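Local coordinates for tRNA endonuclease VMS1 (Saccharomyces cerevisiae, PDB 5WHG), which cleaves polypeptidyl-tRNAs downstream of ribosome-associated quality control, releasing incompletely synthesized polypeptides for degradation, at residues A[160-169]-A[175-187]. Sequence-based numbering, arbitrary orientation.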
loop_
_atom_site.group_PDB
_atom_site.type_symbol
_atom_site.label_atom_id
_atom_site.label_comp_id
_atom_site.label_asym_id
_atom_site.label_seq_id
_atom_site.Cartn_x
_atom_site.Cartn_y
_atom_site.Cartn_z
ATOM N N SER A 160 -1.448 18.206 -10.581
ATOM C CA SER A 160 -1.291 16.848 -11.097
ATOM C C SER A 160 -0.963 15.822 -10.012
ATOM O O SER A 160 -0.103 16.057 -9.157
ATOM C CB SER A 160 -0.196 16.798 -12.161
ATOM O OG SER A 160 0.074 15.450 -12.518
ATOM N N PRO A 161 -1.629 14.664 -10.075
ATOM C CA PRO A 161 -1.422 13.625 -9.056
ATOM C C PRO A 161 -0.155 12.808 -9.229
ATOM O O PRO A 161 0.154 12.005 -8.337
ATOM C CB PRO A 161 -2.648 12.727 -9.234
ATOM C CG PRO A 161 -2.931 12.823 -10.709
ATOM C CD PRO A 161 -2.612 14.253 -11.092
ATOM N N TYR A 162 0.576 12.971 -10.333
ATOM C CA TYR A 162 1.682 12.087 -10.678
ATOM C C TYR A 162 3.030 12.786 -10.604
ATOM O O TYR A 162 3.146 14.014 -10.581
ATOM C CB TYR A 162 1.544 11.531 -12.093
ATOM C CG TYR A 162 0.332 10.705 -12.392
ATOM C CD1 TYR A 162 0.070 9.536 -11.687
ATOM C CD2 TYR A 162 -0.517 11.055 -13.443
ATOM C CE1 TYR A 162 -1.029 8.763 -11.988
ATOM C CE2 TYR A 162 -1.608 10.292 -13.754
ATOM C CZ TYR A 162 -1.866 9.150 -13.024
ATOM O OH TYR A 162 -2.971 8.397 -13.333
ATOM N N ILE A 163 4.057 11.945 -10.619
ATOM C CA ILE A 163 5.444 12.323 -10.834
ATOM C C ILE A 163 5.927 11.510 -12.028
ATOM O O ILE A 163 5.506 10.358 -12.200
ATOM C CB ILE A 163 6.277 12.064 -9.558
ATOM C CG1 ILE A 163 6.032 13.180 -8.543
ATOM C CG2 ILE A 163 7.752 11.899 -9.857
ATOM C CD1 ILE A 163 6.877 13.074 -7.308
ATOM N N TYR A 164 6.760 12.124 -12.882
ATOM C CA TYR A 164 7.115 11.560 -14.184
ATOM C C TYR A 164 8.608 11.291 -14.297
ATOM O O TYR A 164 9.431 12.051 -13.772
ATOM C CB TYR A 164 6.701 12.487 -15.323
ATOM C CG TYR A 164 5.256 12.906 -15.275
ATOM C CD1 TYR A 164 4.264 12.086 -15.780
ATOM C CD2 TYR A 164 4.884 14.126 -14.727
ATOM C CE1 TYR A 164 2.934 12.459 -15.738
ATOM C CE2 TYR A 164 3.558 14.512 -14.686
ATOM C CZ TYR A 164 2.583 13.668 -15.191
ATOM O OH TYR A 164 1.255 14.033 -15.155
ATOM N N PHE A 165 8.942 10.210 -15.003
ATOM C CA PHE A 165 10.313 9.900 -15.383
ATOM C C PHE A 165 10.393 9.649 -16.892
ATOM O O PHE A 165 9.389 9.352 -17.552
ATOM C CB PHE A 165 10.853 8.679 -14.618
ATOM C CG PHE A 165 10.815 8.835 -13.132
ATOM C CD1 PHE A 165 9.688 8.454 -12.407
ATOM C CD2 PHE A 165 11.897 9.372 -12.449
ATOM C CE1 PHE A 165 9.642 8.603 -11.027
ATOM C CE2 PHE A 165 11.856 9.530 -11.062
ATOM C CZ PHE A 165 10.724 9.138 -10.352
ATOM N N LYS A 166 11.606 9.763 -17.438
ATOM C CA LYS A 166 11.850 9.502 -18.852
ATOM C C LYS A 166 12.824 8.338 -19.020
ATOM O O LYS A 166 13.674 8.102 -18.150
ATOM C CB LYS A 166 12.400 10.750 -19.559
ATOM C CG LYS A 166 11.686 12.054 -19.206
ATOM C CD LYS A 166 12.078 13.151 -20.173
ATOM C CE LYS A 166 12.575 14.415 -19.475
ATOM N NZ LYS A 166 13.428 15.266 -20.408
ATOM N N SER A 167 12.705 7.620 -20.159
ATOM C CA SER A 167 13.526 6.436 -20.440
ATOM C C SER A 167 13.341 5.826 -21.835
ATOM O O SER A 167 14.124 6.130 -22.745
ATOM C CB SER A 167 13.261 5.358 -19.385
ATOM O OG SER A 167 11.876 5.240 -19.175
ATOM N N LYS A 168 12.338 4.943 -22.008
ATOM C CA LYS A 168 12.199 4.066 -23.185
ATOM C C LYS A 168 10.869 4.307 -23.896
ATOM O O LYS A 168 9.838 3.774 -23.479
ATOM C CB LYS A 168 12.316 2.590 -22.786
ATOM C CG LYS A 168 13.654 2.261 -22.158
ATOM C CD LYS A 168 13.931 0.779 -22.090
ATOM C CE LYS A 168 15.425 0.550 -21.860
ATOM N NZ LYS A 168 15.884 1.136 -20.588
ATOM N N TYR A 169 10.905 5.073 -24.989
ATOM C CA TYR A 169 9.721 5.349 -25.810
ATOM C C TYR A 169 9.187 4.075 -26.470
ATOM O O TYR A 169 8.774 4.075 -27.640
ATOM C CB TYR A 169 10.053 6.383 -26.890
ATOM C CG TYR A 169 9.254 7.675 -26.856
ATOM C CD1 TYR A 169 7.996 7.759 -27.458
ATOM C CD2 TYR A 169 9.778 8.827 -26.260
ATOM C CE1 TYR A 169 7.273 8.944 -27.444
ATOM C CE2 TYR A 169 9.066 10.016 -26.244
ATOM C CZ TYR A 169 7.817 10.070 -26.835
ATOM O OH TYR A 169 7.115 11.254 -26.813
ATOM N N VAL A 175 7.304 7.946 -21.141
ATOM C CA VAL A 175 7.084 8.694 -19.902
ATOM C C VAL A 175 6.393 7.849 -18.846
ATOM O O VAL A 175 5.210 7.545 -18.974
ATOM C CB VAL A 175 6.259 9.958 -20.159
ATOM C CG1 VAL A 175 6.139 10.787 -18.867
ATOM C CG2 VAL A 175 6.859 10.756 -21.327
ATOM N N LEU A 176 7.124 7.478 -17.801
ATOM C CA LEU A 176 6.592 6.637 -16.739
ATOM C C LEU A 176 6.097 7.508 -15.593
ATOM O O LEU A 176 6.806 8.415 -15.141
ATOM C CB LEU A 176 7.645 5.640 -16.256
ATOM C CG LEU A 176 7.928 4.512 -17.260
ATOM C CD1 LEU A 176 9.296 3.899 -17.044
ATOM C CD2 LEU A 176 6.864 3.428 -17.175
ATOM N N ALA A 177 4.876 7.236 -15.140
ATOM C CA ALA A 177 4.206 8.034 -14.123
ATOM C C ALA A 177 4.004 7.203 -12.864
ATOM O O ALA A 177 3.724 6.001 -12.948
ATOM C CB ALA A 177 2.857 8.549 -14.631
ATOM N N ILE A 178 4.156 7.851 -11.703
ATOM C CA ILE A 178 3.950 7.233 -10.395
ATOM C C ILE A 178 3.165 8.208 -9.513
ATOM O O ILE A 178 3.360 9.425 -9.598
ATOM C CB ILE A 178 5.299 6.849 -9.746
ATOM C CG1 ILE A 178 5.089 6.142 -8.406
ATOM C CG2 ILE A 178 6.157 8.080 -9.514
ATOM C CD1 ILE A 178 6.378 5.590 -7.819
ATOM N N TYR A 179 2.270 7.677 -8.674
ATOM C CA TYR A 179 1.392 8.528 -7.865
ATOM C C TYR A 179 2.163 9.258 -6.766
ATOM O O TYR A 179 2.911 8.637 -6.000
ATOM C CB TYR A 179 0.274 7.707 -7.223
ATOM C CG TYR A 179 -0.916 7.450 -8.100
ATOM C CD1 TYR A 179 -1.807 8.461 -8.395
ATOM C CD2 TYR A 179 -1.163 6.190 -8.617
ATOM C CE1 TYR A 179 -2.914 8.237 -9.200
ATOM C CE2 TYR A 179 -2.270 5.949 -9.434
ATOM C CZ TYR A 179 -3.143 6.980 -9.722
ATOM O OH TYR A 179 -4.250 6.758 -10.528
ATOM N N LYS A 180 1.943 10.577 -6.665
ATOM C CA LYS A 180 2.610 11.378 -5.636
ATOM C C LYS A 180 2.271 10.893 -4.233
ATOM O O LYS A 180 3.112 10.973 -3.326
ATOM C CB LYS A 180 2.226 12.851 -5.781
ATOM C CG LYS A 180 2.907 13.573 -6.921
ATOM C CD LYS A 180 2.090 14.758 -7.426
ATOM C CE LYS A 180 2.082 15.918 -6.449
ATOM N NZ LYS A 180 1.523 17.147 -7.091
ATOM N N SER A 181 1.045 10.392 -4.042
ATOM C CA SER A 181 0.609 9.877 -2.751
ATOM C C SER A 181 1.531 8.799 -2.190
ATOM O O SER A 181 1.579 8.607 -0.969
ATOM C CB SER A 181 -0.805 9.325 -2.881
ATOM O OG SER A 181 -1.695 10.370 -3.195
ATOM N N LEU A 182 2.258 8.077 -3.052
ATOM C CA LEU A 182 3.109 6.988 -2.574
ATOM C C LEU A 182 4.320 7.496 -1.813
ATOM O O LEU A 182 4.889 6.747 -1.011
ATOM C CB LEU A 182 3.595 6.120 -3.733
ATOM C CG LEU A 182 2.744 4.992 -4.313
ATOM C CD1 LEU A 182 3.639 4.124 -5.179
ATOM C CD2 LEU A 182 2.085 4.163 -3.214
ATOM N N PHE A 183 4.722 8.742 -2.045
ATOM C CA PHE A 183 5.901 9.310 -1.417
ATOM C C PHE A 183 5.586 9.961 -0.075
ATOM O O PHE A 183 4.443 10.275 0.261
ATOM C CB PHE A 183 6.560 10.335 -2.337
ATOM C CG PHE A 183 7.027 9.755 -3.640
ATOM C CD1 PHE A 183 8.242 9.108 -3.725
ATOM C CD2 PHE A 183 6.236 9.829 -4.769
ATOM C CE1 PHE A 183 8.665 8.559 -4.905
ATOM C CE2 PHE A 183 6.661 9.284 -5.950
ATOM C CZ PHE A 183 7.882 8.652 -6.019
ATOM N N ASN A 184 6.644 10.162 0.693
ATOM C CA ASN A 184 6.574 10.814 1.986
ATOM C C ASN A 184 6.859 12.296 1.781
ATOM O O ASN A 184 7.921 12.661 1.267
ATOM C CB ASN A 184 7.575 10.151 2.928
ATOM C CG ASN A 184 7.648 10.816 4.288
ATOM O OD1 ASN A 184 7.322 11.997 4.450
ATOM N ND2 ASN A 184 8.105 10.058 5.278
ATOM N N LYS A 185 5.910 13.149 2.178
ATOM C CA LYS A 185 6.043 14.577 1.899
ATOM C C LYS A 185 7.147 15.217 2.736
ATOM O O LYS A 185 7.844 16.123 2.265
ATOM C CB LYS A 185 4.711 15.292 2.136
ATOM C CG LYS A 185 3.628 14.990 1.113
ATOM C CD LYS A 185 3.828 15.736 -0.200
ATOM C CE LYS A 185 2.700 15.391 -1.180
ATOM N NZ LYS A 185 2.683 16.206 -2.432
ATOM N N ARG A 186 7.326 14.774 3.975
ATOM C CA ARG A 186 8.333 15.389 4.836
ATOM C C ARG A 186 9.732 14.823 4.604
ATOM O O ARG A 186 10.630 15.028 5.441
ATOM C CB ARG A 186 7.933 15.256 6.313
ATOM C CG ARG A 186 7.557 16.590 6.981
ATOM C CD ARG A 186 6.689 16.390 8.220
ATOM N NE ARG A 186 5.263 16.302 7.899
ATOM C CZ ARG A 186 4.379 15.564 8.572
ATOM N NH1 ARG A 186 4.777 14.828 9.604
ATOM N NH2 ARG A 186 3.097 15.553 8.205
ATOM N N SER A 187 9.937 14.152 3.471
ATOM C CA SER A 187 11.195 13.481 3.184
ATOM C C SER A 187 12.150 14.395 2.433
ATOM O O SER A 187 11.754 15.120 1.517
ATOM C CB SER A 187 10.970 12.213 2.368
ATOM O OG SER A 187 12.204 11.538 2.211
HETATM O O HOH W 1 -1.118 11.165 -5.892
#
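An antiparallel beta hairpin joins 162-166 to 176-179, the two inner strands of a four-stranded sheet whose outer strands are 36-37 and 365-366. This sheet is separate from the mixed one containing strands 207-214 and 217-224, in the region matching the VLRF1 family. Two hydrogen-bonded pairs fix the register: Ile163 N reaches Ile178 O at 2.8 Å and Ile178 N reaches Ile163 O; Phe165 and Leu176 exchange the same two bonds. The non-hydrogen-bonded pair between them, Tyr164 with Ala177, turns its backbone outward, Tyr164 to Met38 and Ala177 to Lys365.

On the face of Ile163, Phe165, Leu176 and Ile178, Ile178 CG2 lies in the plane of the Phe165 ring, 3.8 Å from CE1 at its edge. Ile163 CD1 meets Phe183 CE2, and helix 191-198 packs against both phenylalanines.

The Tyr162 ring is held between Pro161 CG over one face and Ala177 CB over the other. Tyr162 runs alongside Tyr179, and its CE1 stands over the face of that ring, the planes inclined at 46°. The two hydroxyls diverge in partner: Tyr162 OH bonds Lys365 NZ and Tyr179 OH bonds Glu360. A leucine in place of Tyr179 would probably leave Glu360 without its hydroxyl partner and take away much of the aromatic surface that Tyr162 CE1 rests on.

Lys180 holds the backbone just before strand 162-166 twice. Its N bonds Pro161 O at 2.8 Å, nearly straight at 173°. The side chain, bent at chi3 (72°), brings NZ to 2.8 Å from Ser160 O. A water donates to Pro161 O and accepts from Ser181 N, adding a third link. Backbone bonds thus set the strand alignment, apolar side chains pack on both faces, and lysine and water tie down the end where the 3-10 turn begins.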